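Local structure of cellulose biosynthesis protein BcsG (5OLT) at residues P58-V63 / S208-F213; F92-S97 / I289-A294; G98-G103 / D283-S288; K258-V263 / V296-M301. The protein is required for cellulose biosynthesis; this chain is the zinc-binding extramembrane domain of a membrane protein with an alkaline phosphatase-type fold. One frame throughout, in Å; residues are numbered along the deposited sequence. Where two conformers were deposited one is given.

Contact 1: P58-V63 / S208-F213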
loop_
_atom_site.group_PDB
_atom_site.type_symbol
_atom_site.label_atom_id
_atom_site.label_comp_id
_atom_site.label_asym_id
_atom_site.label_seq_id
_atom_site.Cartn_x
_atom_site.Cartn_y
_atom_site.Cartn_z
ATOM N N PRO A 58 -4.017 12.107 20.198
ATOM C CA PRO A 58 -2.890 11.247 19.784
ATOM C C PRO A 58 -3.379 9.844 19.420
ATOM O O PRO A 58 -4.327 9.318 20.009
ATOM C CB PRO A 58 -2.006 11.170 21.039
ATOM C CG PRO A 58 -2.401 12.339 21.867
ATOM C CD PRO A 58 -3.847 12.559 21.602
ATOM N N PHE A 59 -2.740 9.276 18.419
ATOM C CA PHE A 59 -2.950 7.879 18.059
ATOM C C PHE A 59 -1.707 7.393 17.328
ATOM O O PHE A 59 -0.832 8.208 16.986
ATOM C CB PHE A 59 -4.201 7.725 17.174
ATOM C CG PHE A 59 -4.054 8.289 15.770
ATOM C CD1 PHE A 59 -4.204 9.663 15.528
ATOM C CD2 PHE A 59 -3.732 7.444 14.692
ATOM C CE1 PHE A 59 -4.068 10.175 14.242
ATOM C CE2 PHE A 59 -3.626 7.967 13.394
ATOM C CZ PHE A 59 -3.788 9.339 13.170
ATOM N N ASP A 60 -1.643 6.082 17.092
ATOM C CA ASP A 60 -0.547 5.468 16.341
ATOM C C ASP A 60 -1.009 4.996 14.971
ATOM O O ASP A 60 -2.093 4.402 14.847
ATOM C CB ASP A 60 0.026 4.267 17.096
ATOM C CG ASP A 60 0.583 4.619 18.437
ATOM O OD1 ASP A 60 1.226 5.680 18.540
ATOM O OD2 ASP A 60 0.408 3.803 19.398
ATOM N N LEU A 61 -0.218 5.306 13.941
ATOM C CA LEU A 61 -0.403 4.762 12.582
ATOM C C LEU A 61 0.566 3.604 12.388
ATOM O O LEU A 61 1.764 3.739 12.672
ATOM C CB LEU A 61 -0.142 5.849 11.511
ATOM C CG LEU A 61 -0.097 5.318 10.070
ATOM C CD1 LEU A 61 -1.472 4.864 9.616
ATOM C CD2 LEU A 61 0.395 6.375 9.088
ATOM N N LEU A 62 0.052 2.467 11.926
ATOM C CA LEU A 62 0.948 1.310 11.651
ATOM C C LEU A 62 0.670 0.876 10.219
ATOM O O LEU A 62 -0.459 0.493 9.902
ATOM C CB LEU A 62 0.627 0.180 12.636
ATOM C CG LEU A 62 1.303 -1.151 12.374
ATOM C CD1 LEU A 62 2.816 -1.046 12.378
ATOM C CD2 LEU A 62 0.822 -2.173 13.399
ATOM N N VAL A 63 1.677 0.998 9.348
ATOM C CA VAL A 63 1.535 0.598 7.944
ATOM C C VAL A 63 2.244 -0.740 7.772
ATOM O O VAL A 63 3.452 -0.861 8.049
ATOM C CB VAL A 63 2.141 1.665 7.003
ATOM C CG1 VAL A 63 2.091 1.213 5.547
ATOM C CG2 VAL A 63 1.429 2.982 7.169
ATOM N N SER A 208 1.413 9.070 23.251
ATOM C CA SER A 208 2.275 9.482 22.171
ATOM C C SER A 208 1.558 9.305 20.845
ATOM O O SER A 208 0.580 8.534 20.696
ATOM C CB SER A 208 3.572 8.693 22.190
ATOM O OG SER A 208 4.621 9.466 22.753
ATOM N N ARG A 209 2.018 10.068 19.885
ATOM C CA ARG A 209 1.644 9.770 18.516
ATOM C C ARG A 209 2.839 9.299 17.740
ATOM O O ARG A 209 3.952 9.801 17.888
ATOM C CB ARG A 209 0.838 10.868 17.810
ATOM C CG ARG A 209 1.483 12.192 17.761
ATOM C CD ARG A 209 0.641 13.257 17.081
ATOM N NE ARG A 209 -0.715 13.643 17.513
ATOM C CZ ARG A 209 -1.011 14.418 18.563
ATOM N NH1 ARG A 209 -0.058 14.791 19.402
ATOM N NH2 ARG A 209 -2.265 14.786 18.797
ATOM N N SER A 210 2.599 8.280 16.933
ATOM C CA SER A 210 3.701 7.644 16.211
ATOM C C SER A 210 3.205 7.100 14.897
ATOM O O SER A 210 2.030 6.854 14.728
ATOM C CB SER A 210 4.341 6.525 17.022
ATOM O OG SER A 210 3.486 5.394 17.120
ATOM N N ALA A 211 4.142 6.896 13.986
ATOM C CA ALA A 211 3.842 6.361 12.655
ATOM C C ALA A 211 4.945 5.384 12.338
ATOM O O ALA A 211 6.117 5.740 12.338
ATOM C CB ALA A 211 3.781 7.469 11.615
ATOM N N THR A 212 4.564 4.139 12.058
ATOM C CA THR A 212 5.494 3.050 11.840
ATOM C C THR A 212 5.300 2.463 10.454
ATOM O O THR A 212 4.171 2.159 10.050
ATOM C CB THR A 212 5.268 1.943 12.904
ATOM O OG1 THR A 212 5.509 2.506 14.177
ATOM C CG2 THR A 212 6.199 0.777 12.704
ATOM N N PHE A 213 6.425 2.283 9.749
ATOM C CA PHE A 213 6.488 1.540 8.503
ATOM C C PHE A 213 7.047 0.163 8.788
ATOM O O PHE A 213 8.183 0.033 9.290
ATOM C CB PHE A 213 7.379 2.285 7.501
ATOM C CG PHE A 213 7.461 1.621 6.163
ATOM C CD1 PHE A 213 6.339 1.633 5.325
ATOM C CD2 PHE A 213 8.618 0.987 5.742
ATOM C CE1 PHE A 213 6.404 1.028 4.065
ATOM C CE2 PHE A 213 8.690 0.345 4.468
ATOM C CZ PHE A 213 7.560 0.370 3.657
HETATM O O HOH W 1 3.216 3.608 15.092
#
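S210 turns its OG between its own backbone N and carbonyl carbon (chi1 71°), while D60 sets its carboxylate beside its backbone N, trans to the carbonyl carbon; these two choices bring the groups together on one face of the sheet. S210 OG gives its proton to D60 OD1 at 2.7 Å, arriving 63° out of the carboxylate plane, well above it. Serine suits this place because its short hydroxyl, on the same face as D60, reaches OD1 of the paired residue and also accepts from a water. That water continues the polar track: it bonds L61 O, S210 OG and T212 OG1, the last of which is also bonded to W198 NE1.

The strands run parallel and in register. L61 N donates to S210 O at 2.8 Å, T212 N to L61 O at 2.9 Å, and V63 N to T212 O at 2.8 Å; before them, S210 N makes a weak bond to F59 O. Where the strands begin, R209, bent at chi3, lays a guanidinium face over P58 CA, which lies 3.5 Å above its plane. Beyond the polar pair, L62 CD1 meets T212 CG2 at 3.9 Å, the two side chains lying side by side.

D60 also makes a salt bridge to R257 through OD2. Helix 191-203 covers the face of D60, L62 and S210, whereas L61, V63 and A211 press on helix 132-138. In the mixed sheet, strand 210-216 lies between the edge strand 142-147 and strand 60-66, which is followed by 259-265.

Contact 2: F92-S97 / I289-A294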
loop_
_atom_site.group_PDB
_atom_site.type_symbol
_atom_site.label_atom_id
_atom_site.label_comp_id
_atom_site.label_asym_id
_atom_site.label_seq_id
_atom_site.Cartn_x
_atom_site.Cartn_y
_atom_site.Cartn_z
ATOM N N PHE A 92 -10.007 -2.308 -0.005
ATOM C CA PHE A 92 -9.945 -1.952 -1.428
ATOM C C PHE A 92 -9.954 -3.188 -2.312
ATOM O O PHE A 92 -9.192 -4.143 -2.074
ATOM C CB PHE A 92 -8.638 -1.186 -1.692
ATOM C CG PHE A 92 -8.600 0.198 -1.094
ATOM C CD1 PHE A 92 -8.205 0.399 0.237
ATOM C CD2 PHE A 92 -8.888 1.309 -1.874
ATOM C CE1 PHE A 92 -8.147 1.674 0.790
ATOM C CE2 PHE A 92 -8.824 2.601 -1.335
ATOM C CZ PHE A 92 -8.443 2.801 0.005
ATOM N N LYS A 93 -10.774 -3.151 -3.361
ATOM C CA LYS A 93 -10.918 -4.241 -4.316
ATOM C C LYS A 93 -10.184 -4.022 -5.635
ATOM O O LYS A 93 -9.940 -4.948 -6.355
ATOM C CB LYS A 93 -12.407 -4.542 -4.559
ATOM C CG LYS A 93 -13.185 -4.998 -3.322
ATOM C CD LYS A 93 -12.549 -6.241 -2.711
ATOM C CE LYS A 93 -13.327 -6.765 -1.506
ATOM N NZ LYS A 93 -14.644 -7.312 -1.922
ATOM N N HIS A 94 -9.817 -2.771 -5.913
ATOM C CA HIS A 94 -9.092 -2.430 -7.135
ATOM C C HIS A 94 -7.985 -1.450 -6.787
ATOM O O HIS A 94 -7.882 -0.368 -7.393
ATOM C CB HIS A 94 -10.057 -1.909 -8.229
ATOM C CG HIS A 94 -10.975 -2.975 -8.713
ATOM N ND1 HIS A 94 -10.534 -3.997 -9.531
ATOM C CD2 HIS A 94 -12.271 -3.233 -8.443
ATOM C CE1 HIS A 94 -11.536 -4.822 -9.772
ATOM N NE2 HIS A 94 -12.591 -4.397 -9.100
ATOM N N PHE A 95 -7.127 -1.852 -5.844
ATOM C CA PHE A 95 -5.953 -1.072 -5.453
ATOM C C PHE A 95 -4.772 -1.549 -6.281
ATOM O O PHE A 95 -4.450 -2.732 -6.273
ATOM C CB PHE A 95 -5.656 -1.304 -3.959
ATOM C CG PHE A 95 -4.625 -0.377 -3.415
ATOM C CD1 PHE A 95 -3.235 -0.611 -3.635
ATOM C CD2 PHE A 95 -5.012 0.758 -2.713
ATOM C CE1 PHE A 95 -2.289 0.263 -3.121
ATOM C CE2 PHE A 95 -4.061 1.595 -2.170
ATOM C CZ PHE A 95 -2.707 1.370 -2.384
ATOM N N ASN A 96 -4.143 -0.610 -6.996
ATOM C CA ASN A 96 -3.015 -0.960 -7.860
ATOM C C ASN A 96 -1.706 -0.598 -7.199
ATOM O O ASN A 96 -1.494 0.527 -6.778
ATOM C CB ASN A 96 -3.147 -0.200 -9.176
ATOM C CG ASN A 96 -2.140 -0.668 -10.194
ATOM O OD1 ASN A 96 -2.176 -1.846 -10.585
ATOM N ND2 ASN A 96 -1.234 0.222 -10.620
ATOM N N SER A 97 -0.790 -1.570 -7.140
ATOM C CA SER A 97 0.483 -1.329 -6.447
ATOM C C SER A 97 1.503 -0.532 -7.284
ATOM O O SER A 97 2.495 -0.059 -6.734
ATOM C CB SER A 97 1.138 -2.649 -6.017
ATOM O OG SER A 97 1.580 -3.351 -7.153
ATOM N N ILE A 289 -0.621 -9.248 -11.040
ATOM C CA ILE A 289 0.444 -9.068 -10.046
ATOM C C ILE A 289 0.211 -7.795 -9.219
ATOM O O ILE A 289 0.559 -7.743 -8.047
ATOM C CB ILE A 289 1.829 -9.056 -10.742
ATOM C CG1 ILE A 289 2.094 -10.490 -11.270
ATOM C CG2 ILE A 289 2.932 -8.650 -9.786
ATOM C CD1 ILE A 289 3.233 -10.584 -12.284
ATOM N N THR A 290 -0.360 -6.755 -9.812
ATOM C CA THR A 290 -0.400 -5.461 -9.141
ATOM C C THR A 290 -1.754 -5.127 -8.484
ATOM O O THR A 290 -1.808 -4.150 -7.749
ATOM C CB THR A 290 -0.039 -4.322 -10.105
ATOM O OG1 THR A 290 -1.048 -4.290 -11.141
ATOM C CG2 THR A 290 1.350 -4.578 -10.705
ATOM N N ASN A 291 -2.799 -5.934 -8.693
ATOM C CA ASN A 291 -4.075 -5.656 -7.991
ATOM C C ASN A 291 -4.013 -6.345 -6.613
ATOM O O ASN A 291 -4.107 -7.572 -6.529
ATOM C CB ASN A 291 -5.225 -6.192 -8.815
ATOM C CG ASN A 291 -6.540 -5.982 -8.122
ATOM O OD1 ASN A 291 -6.680 -5.037 -7.346
ATOM N ND2 ASN A 291 -7.498 -6.898 -8.355
ATOM N N VAL A 292 -3.784 -5.549 -5.556
ATOM C CA VAL A 292 -3.437 -6.082 -4.242
ATOM C C VAL A 292 -4.484 -5.752 -3.189
ATOM O O VAL A 292 -5.145 -4.712 -3.277
ATOM C CB VAL A 292 -2.043 -5.573 -3.794
ATOM C CG1 VAL A 292 -0.944 -6.001 -4.777
ATOM C CG2 VAL A 292 -1.997 -4.045 -3.590
ATOM N N PRO A 293 -4.615 -6.626 -2.164
ATOM C CA PRO A 293 -5.608 -6.371 -1.100
ATOM C C PRO A 293 -5.138 -5.384 -0.063
ATOM O O PRO A 293 -4.426 -5.742 0.877
ATOM C CB PRO A 293 -5.793 -7.765 -0.470
ATOM C CG PRO A 293 -4.474 -8.470 -0.680
ATOM C CD PRO A 293 -4.042 -8.000 -2.084
ATOM N N ALA A 294 -5.560 -4.143 -0.199
ATOM C CA ALA A 294 -5.236 -3.133 0.778
ATOM C C ALA A 294 -6.436 -2.912 1.692
ATOM O O ALA A 294 -7.596 -2.900 1.247
ATOM C CB ALA A 294 -4.868 -1.845 0.060
HETATM O O HOH W 2 -7.347 -4.337 -4.703
#
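F95 carries its ring trans to its backbone N (chi1 -170°), which lays it along the face shared with V292 and A294. The methyl A294 CB sits over one ring face, 4.0 Å from the F95 centroid, as a CH-pi contact; alanine is small enough to let the aromatic lie this close. V292 CG2 meets F95 CD1 obliquely at 3.7 Å. F92, its ring turned back beside its own N, has A294 O in the ring plane at its edge and F95 CD2 over one face, so both phenylalanines gather round A294.

Where helix 287-290 ends, N96 and T290 lie side by side. T290 holds OG1 between its N and carbonyl carbon (chi1 63°) and donates to N96 OD1 at 2.7 Å; OG1 is also hydrogen-bonded to S286 O, and N96 ND2 bonds S355 OG. S97 OG, packed against T290 CA and CB, is hydrogen-bonded to T99 O.

Backbone bonds stitch the segments together: F92 N to A294 O at 2.8 Å, V292 N to F95 O at 3.0 Å, and S97 N to T290 O at 2.8 Å. Beyond the corner at K93 and H94, a water bridges F95 N and V292 O, which do not bond each other directly.

The N96 amide is thus gripped at both ends, which fixes its rotation; polar bonds hold the helix-end side at N96 and T290, and aromatic packing holds the face of F92, F95 and A294.

Contact 3: G98-G103 / D283-S288. With ZN (zinc ion), chain B.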
loop_
_atom_site.group_PDB
_atom_site.type_symbol
_atom_site.label_atom_id
_atom_site.label_comp_id
_atom_site.label_asym_id
_atom_site.label_seq_id
_atom_site.Cartn_x
_atom_site.Cartn_y
_atom_site.Cartn_z
ATOM N N GLY A 98 1.246 -0.376 -8.576
ATOM C CA GLY A 98 2.082 0.488 -9.417
ATOM C C GLY A 98 3.378 -0.121 -9.920
ATOM O O GLY A 98 4.078 0.561 -10.667
ATOM N N THR A 99 3.702 -1.354 -9.498
ATOM C CA THR A 99 4.998 -1.984 -9.821
ATOM C C THR A 99 4.967 -3.407 -9.368
ATOM O O THR A 99 4.062 -3.805 -8.586
ATOM C CB THR A 99 6.145 -1.220 -9.114
ATOM O OG1 THR A 99 7.398 -1.813 -9.478
ATOM C CG2 THR A 99 5.981 -1.247 -7.594
ATOM N N SER A 100 5.912 -4.207 -9.866
ATOM C CA SER A 100 5.996 -5.584 -9.400
ATOM C C SER A 100 7.290 -5.902 -8.661
ATOM O O SER A 100 7.529 -7.092 -8.390
ATOM C CB SER A 100 5.734 -6.562 -10.517
ATOM O OG SER A 100 6.623 -6.377 -11.604
ATOM N N TYR A 101 8.070 -4.871 -8.293
ATOM C CA TYR A 101 9.312 -5.075 -7.532
ATOM C C TYR A 101 9.234 -4.413 -6.175
ATOM O O TYR A 101 8.550 -3.400 -6.009
ATOM C CB TYR A 101 10.510 -4.510 -8.308
ATOM C CG TYR A 101 10.855 -5.239 -9.612
ATOM C CD1 TYR A 101 10.718 -6.622 -9.745
ATOM C CD2 TYR A 101 11.408 -4.527 -10.662
ATOM C CE1 TYR A 101 11.080 -7.276 -10.936
ATOM C CE2 TYR A 101 11.814 -5.161 -11.833
ATOM C CZ TYR A 101 11.639 -6.528 -11.966
ATOM O OH TYR A 101 12.050 -7.115 -13.170
ATOM N N SER A 102 9.962 -4.981 -5.202
ATOM C CA SER A 102 9.825 -4.549 -3.819
ATOM C C SER A 102 10.322 -3.139 -3.549
ATOM O O SER A 102 9.630 -2.351 -2.885
ATOM C CB SER A 102 10.608 -5.495 -2.904
ATOM O OG SER A 102 10.194 -6.845 -3.079
ATOM N N GLY A 103 11.518 -2.803 -4.063
ATOM C CA GLY A 103 12.084 -1.477 -3.792
ATOM C C GLY A 103 11.202 -0.355 -4.291
ATOM O O GLY A 103 10.806 0.525 -3.522
ATOM N N ASP A 283 8.576 -9.914 -13.911
ATOM C CA ASP A 283 9.304 -8.777 -14.497
ATOM C C ASP A 283 8.406 -7.806 -15.236
ATOM O O ASP A 283 8.790 -6.646 -15.436
ATOM C CB ASP A 283 10.449 -9.285 -15.386
ATOM C CG ASP A 283 11.425 -10.109 -14.561
ATOM O OD1 ASP A 283 11.927 -9.604 -13.502
ATOM O OD2 ASP A 283 11.584 -11.281 -14.880
ATOM N N ILE A 284 7.239 -8.276 -15.664
ATOM C CA ILE A 284 6.223 -7.398 -16.242
ATOM C C ILE A 284 5.134 -7.202 -15.196
ATOM O O ILE A 284 4.595 -8.175 -14.673
ATOM C CB ILE A 284 5.651 -7.972 -17.547
ATOM C CG1 ILE A 284 6.788 -8.193 -18.597
ATOM C CG2 ILE A 284 4.554 -7.072 -18.098
ATOM C CD1 ILE A 284 7.530 -6.919 -18.992
ATOM N N PRO A 285 4.818 -5.940 -14.848
ATOM C CA PRO A 285 3.855 -5.697 -13.738
ATOM C C PRO A 285 2.412 -5.801 -14.243
ATOM O O PRO A 285 1.720 -4.800 -14.495
ATOM C CB PRO A 285 4.241 -4.304 -13.259
ATOM C CG PRO A 285 4.700 -3.620 -14.529
ATOM C CD PRO A 285 5.439 -4.685 -15.327
ATOM N N SER A 286 1.999 -7.047 -14.466
ATOM C CA SER A 286 0.674 -7.334 -14.989
ATOM C C SER A 286 -0.431 -6.967 -14.007
ATOM O O SER A 286 -0.180 -6.856 -12.805
ATOM C CB SER A 286 0.596 -8.826 -15.295
ATOM O OG SER A 286 0.560 -9.527 -14.062
ATOM N N PRO A 287 -1.677 -6.845 -14.510
ATOM C CA PRO A 287 -2.795 -6.528 -13.630
ATOM C C PRO A 287 -2.943 -7.560 -12.514
ATOM O O PRO A 287 -3.216 -7.184 -11.372
ATOM C CB PRO A 287 -3.989 -6.547 -14.583
ATOM C CG PRO A 287 -3.421 -6.084 -15.884
ATOM C CD PRO A 287 -2.065 -6.772 -15.939
ATOM N N SER A 288 -2.742 -8.828 -12.821
ATOM C CA SER A 288 -2.847 -9.867 -11.800
ATOM C C SER A 288 -1.843 -9.638 -10.667
ATOM O O SER A 288 -2.154 -9.831 -9.470
ATOM C CB SER A 288 -2.600 -11.200 -12.490
ATOM O OG SER A 288 -2.658 -12.281 -11.607
HETATM ZN ZN ZN B . 8.417 -7.658 -2.667
HETATM O O HOH W 3 10.007 -9.130 -3.912
#
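The loop that leads into helix 102-110, whose first residue S102 binds the zinc ion, packs against segment 283-288, chiefly through Y101 on D283 and S100 on P285. Y101 occupies the N-cap position of that helix. Its hydroxyl OH donates to D283 OD1 at 2.5 Å, using the anti lone pair of that oxygen. OD1 lies near the ring plane at the ring edge, yet the carboxylate as a whole is turned 63° from the ring.

S100 puts OG between its N and carbonyl carbon (chi1 57°), which brings it to 3.6 Å from P285 CB. This hydroxyl is also hydrogen-bonded to R282 O and N357 ND2. P285 is the centre of an inverse gamma turn, closed by S286 N on I284 O at 2.8 Å; proline's restricted phi fits such a tight bend, and its CA and CB pack against S100 OG.

S102 OG binds the zinc at 2.0 Å, and a water lies 2.5 Å from the metal. C67, E266 and H267 complete the site. A serine oxygen on zinc at the N terminus of a helix is consistent with the alkaline phosphatase family. A citrate, probably from the crystallisation liquor, bonds S102 OG and G103 N and marks an anion-accepting position at most.

D283 is exposed and touches a crystal neighbour, so its setting may owe something to packing. Chemically, the segments are joined twice: by the short bond through which the D283 carboxylate takes the tyrosine hydroxyl, and by N357 ND2, which bonds both S100 OG and D283 O.

Contact 4: K258-V263 / V296-M301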
loop_
_atom_site.group_PDB
_atom_site.type_symbol
_atom_site.label_atom_id
_atom_site.label_comp_id
_atom_site.label_asym_id
_atom_site.label_seq_id
_atom_site.Cartn_x
_atom_site.Cartn_y
_atom_site.Cartn_z
ATOM N N LYS A 258 -5.576 3.687 20.672
ATOM C CA LYS A 258 -6.079 4.265 19.418
ATOM C C LYS A 258 -5.022 4.020 18.336
ATOM O O LYS A 258 -3.909 4.540 18.408
ATOM C CB LYS A 258 -6.331 5.762 19.588
ATOM C CG LYS A 258 -7.476 6.052 20.562
ATOM C CD LYS A 258 -7.574 7.529 20.870
ATOM C CE LYS A 258 -8.760 7.841 21.800
ATOM N NZ LYS A 258 -8.669 7.217 23.167
ATOM N N VAL A 259 -5.386 3.198 17.347
ATOM C CA VAL A 259 -4.457 2.794 16.299
ATOM C C VAL A 259 -5.172 2.776 14.969
ATOM O O VAL A 259 -6.280 2.273 14.852
ATOM C CB VAL A 259 -3.811 1.416 16.566
ATOM C CG1 VAL A 259 -2.727 1.104 15.502
ATOM C CG2 VAL A 259 -3.163 1.327 17.945
ATOM N N MET A 260 -4.497 3.312 13.955
ATOM C CA MET A 260 -4.930 3.169 12.573
ATOM C C MET A 260 -3.980 2.197 11.913
ATOM O O MET A 260 -2.797 2.489 11.826
ATOM C CB MET A 260 -4.899 4.523 11.862
ATOM C CG MET A 260 -5.312 4.452 10.393
ATOM S SD MET A 260 -5.253 6.092 9.673
ATOM C CE MET A 260 -5.792 5.771 8.006
ATOM N N VAL A 261 -4.492 1.055 11.470
ATOM C CA VAL A 261 -3.670 0.019 10.802
ATOM C C VAL A 261 -4.003 0.024 9.323
ATOM O O VAL A 261 -5.167 -0.019 8.938
ATOM C CB VAL A 261 -3.904 -1.379 11.393
ATOM C CG1 VAL A 261 -3.090 -2.409 10.607
ATOM C CG2 VAL A 261 -3.493 -1.379 12.869
ATOM N N VAL A 262 -2.974 0.169 8.486
ATOM C CA VAL A 262 -3.120 0.110 7.033
ATOM C C VAL A 262 -2.329 -1.093 6.553
ATOM O O VAL A 262 -1.126 -1.173 6.828
ATOM C CB VAL A 262 -2.579 1.372 6.347
ATOM C CG1 VAL A 262 -2.728 1.228 4.825
ATOM C CG2 VAL A 262 -3.314 2.593 6.882
ATOM N N VAL A 263 -2.994 -2.024 5.874
ATOM C CA VAL A 263 -2.312 -3.158 5.282
ATOM C C VAL A 263 -2.241 -2.872 3.790
ATOM O O VAL A 263 -3.292 -2.683 3.157
ATOM C CB VAL A 263 -3.095 -4.463 5.532
ATOM C CG1 VAL A 263 -2.483 -5.613 4.711
ATOM C CG2 VAL A 263 -3.059 -4.763 7.009
ATOM N N VAL A 296 -7.854 -1.082 5.722
ATOM C CA VAL A 296 -7.633 -0.168 6.837
ATOM C C VAL A 296 -8.529 -0.620 7.969
ATOM O O VAL A 296 -9.684 -0.984 7.737
ATOM C CB VAL A 296 -7.985 1.287 6.441
ATOM C CG1 VAL A 296 -7.706 2.262 7.588
ATOM C CG2 VAL A 296 -7.194 1.720 5.195
ATOM N N LYS A 297 -7.982 -0.611 9.170
ATOM C CA LYS A 297 -8.775 -0.913 10.373
ATOM C C LYS A 297 -8.424 0.102 11.441
ATOM O O LYS A 297 -7.249 0.402 11.666
ATOM C CB LYS A 297 -8.454 -2.321 10.903
ATOM C CG LYS A 297 -9.402 -2.831 11.989
ATOM C CD LYS A 297 -9.196 -4.326 12.241
ATOM C CE LYS A 297 -10.029 -4.801 13.432
ATOM N NZ LYS A 297 -11.493 -4.615 13.269
ATOM N N PHE A 298 -9.446 0.626 12.106
ATOM C CA PHE A 298 -9.234 1.530 13.251
ATOM C C PHE A 298 -9.526 0.811 14.565
ATOM O O PHE A 298 -10.509 0.042 14.668
ATOM C CB PHE A 298 -10.143 2.749 13.145
ATOM C CG PHE A 298 -9.882 3.609 11.930
ATOM C CD1 PHE A 298 -8.950 4.664 11.991
ATOM C CD2 PHE A 298 -10.582 3.392 10.735
ATOM C CE1 PHE A 298 -8.725 5.468 10.868
ATOM C CE2 PHE A 298 -10.347 4.176 9.621
ATOM C CZ PHE A 298 -9.428 5.237 9.692
ATOM N N PHE A 299 -8.660 1.014 15.539
ATOM C CA PHE A 299 -8.788 0.404 16.861
ATOM C C PHE A 299 -8.922 1.525 17.871
ATOM O O PHE A 299 -8.355 2.623 17.685
ATOM C CB PHE A 299 -7.551 -0.412 17.209
ATOM C CG PHE A 299 -7.353 -1.604 16.316
ATOM C CD1 PHE A 299 -6.696 -1.483 15.083
ATOM C CD2 PHE A 299 -7.831 -2.836 16.704
ATOM C CE1 PHE A 299 -6.512 -2.576 14.261
ATOM C CE2 PHE A 299 -7.667 -3.938 15.857
ATOM C CZ PHE A 299 -6.993 -3.799 14.657
ATOM N N GLY A 300 -9.705 1.257 18.915
ATOM C CA GLY A 300 -9.822 2.173 20.035
ATOM C C GLY A 300 -10.796 3.307 19.796
ATOM O O GLY A 300 -10.767 4.304 20.539
ATOM N N MET A 301 -11.657 3.189 18.782
ATOM C CA MET A 301 -12.665 4.227 18.510
ATOM C C MET A 301 -13.810 4.159 19.518
ATOM O O MET A 301 -14.243 3.070 19.911
ATOM C CB MET A 301 -13.249 4.118 17.117
ATOM C CG MET A 301 -12.230 4.378 16.003
ATOM S SD MET A 301 -13.004 4.200 14.389
ATOM C CE MET A 301 -14.151 5.580 14.315
HETATM O O HOH W 4 -9.438 4.338 22.913
#
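M260 and F298 pack tightly on one face of this antiparallel pair, and V261 and F299 do so on the other. M260 is extended throughout, with its CG trans to the backbone N (chi1 179°), so it runs alongside the F298 ring: M260 CG comes to 3.6 Å from F298 CE1, and SD makes an oblique Met-aromatic contact at 4.8 Å from the centroid. The same straight chain carries M260 CE to V296 CG1 at 4.0 Å; methionine suits the place because its long unbranched chain can touch both the F298 ring and V296. On the opposite face V261 CG2 presses on F299 CE1 at 3.5 Å, while V259 O lies at the F299 ring edge, in its plane.

Between these faces the backbones bond in pairs. V261 N gives to K297 O at 2.8 Å and K297 N returns to V261 O; V259 and F299 exchange a second pair, in which V259 N meets F299 O from above the carbonyl plane.

Packing thins towards K258. There a water accepts from K258 NZ at 3.0 Å and donates to G300 O at 2.7 Å, linking the K258 side chain to the G300 backbone. G300 takes a positive phi (82°), a conformation glycine adopts readily, and its lack of a side chain suits the close approach to K258 CA. K297, partly exposed, sends NZ away to H87 O.

Helix 318-328 packs on M260, V262 and V296, and helix 234-255 on V261 and F299: a central sheet strand pair sandwiched by helices, as in the alpha/beta fold of the alkaline phosphatase family.

From the N terminus, strand 60-66 opens the first loop, which contact 1 closes at 208-213 as parallel neighbours. Within that loop the chain passes through 92-97 and 98-103, so contacts 2 and 3 both cross contact 1. Contact 3 closes at 283-288, joining the zinc-site loop to the start of helix 287-290; it lies inside the loop of contact 2, which closes at 289-294, and the two touch. Contact 4 opens after contact 1 has ended, crosses contacts 2 and 3, and closes at 296-301. Contacts 1 and 4 are linked by the pairing of 60-66 with 259-265, and contact 2 adds 90-96 beside 291-299 in the same sheet.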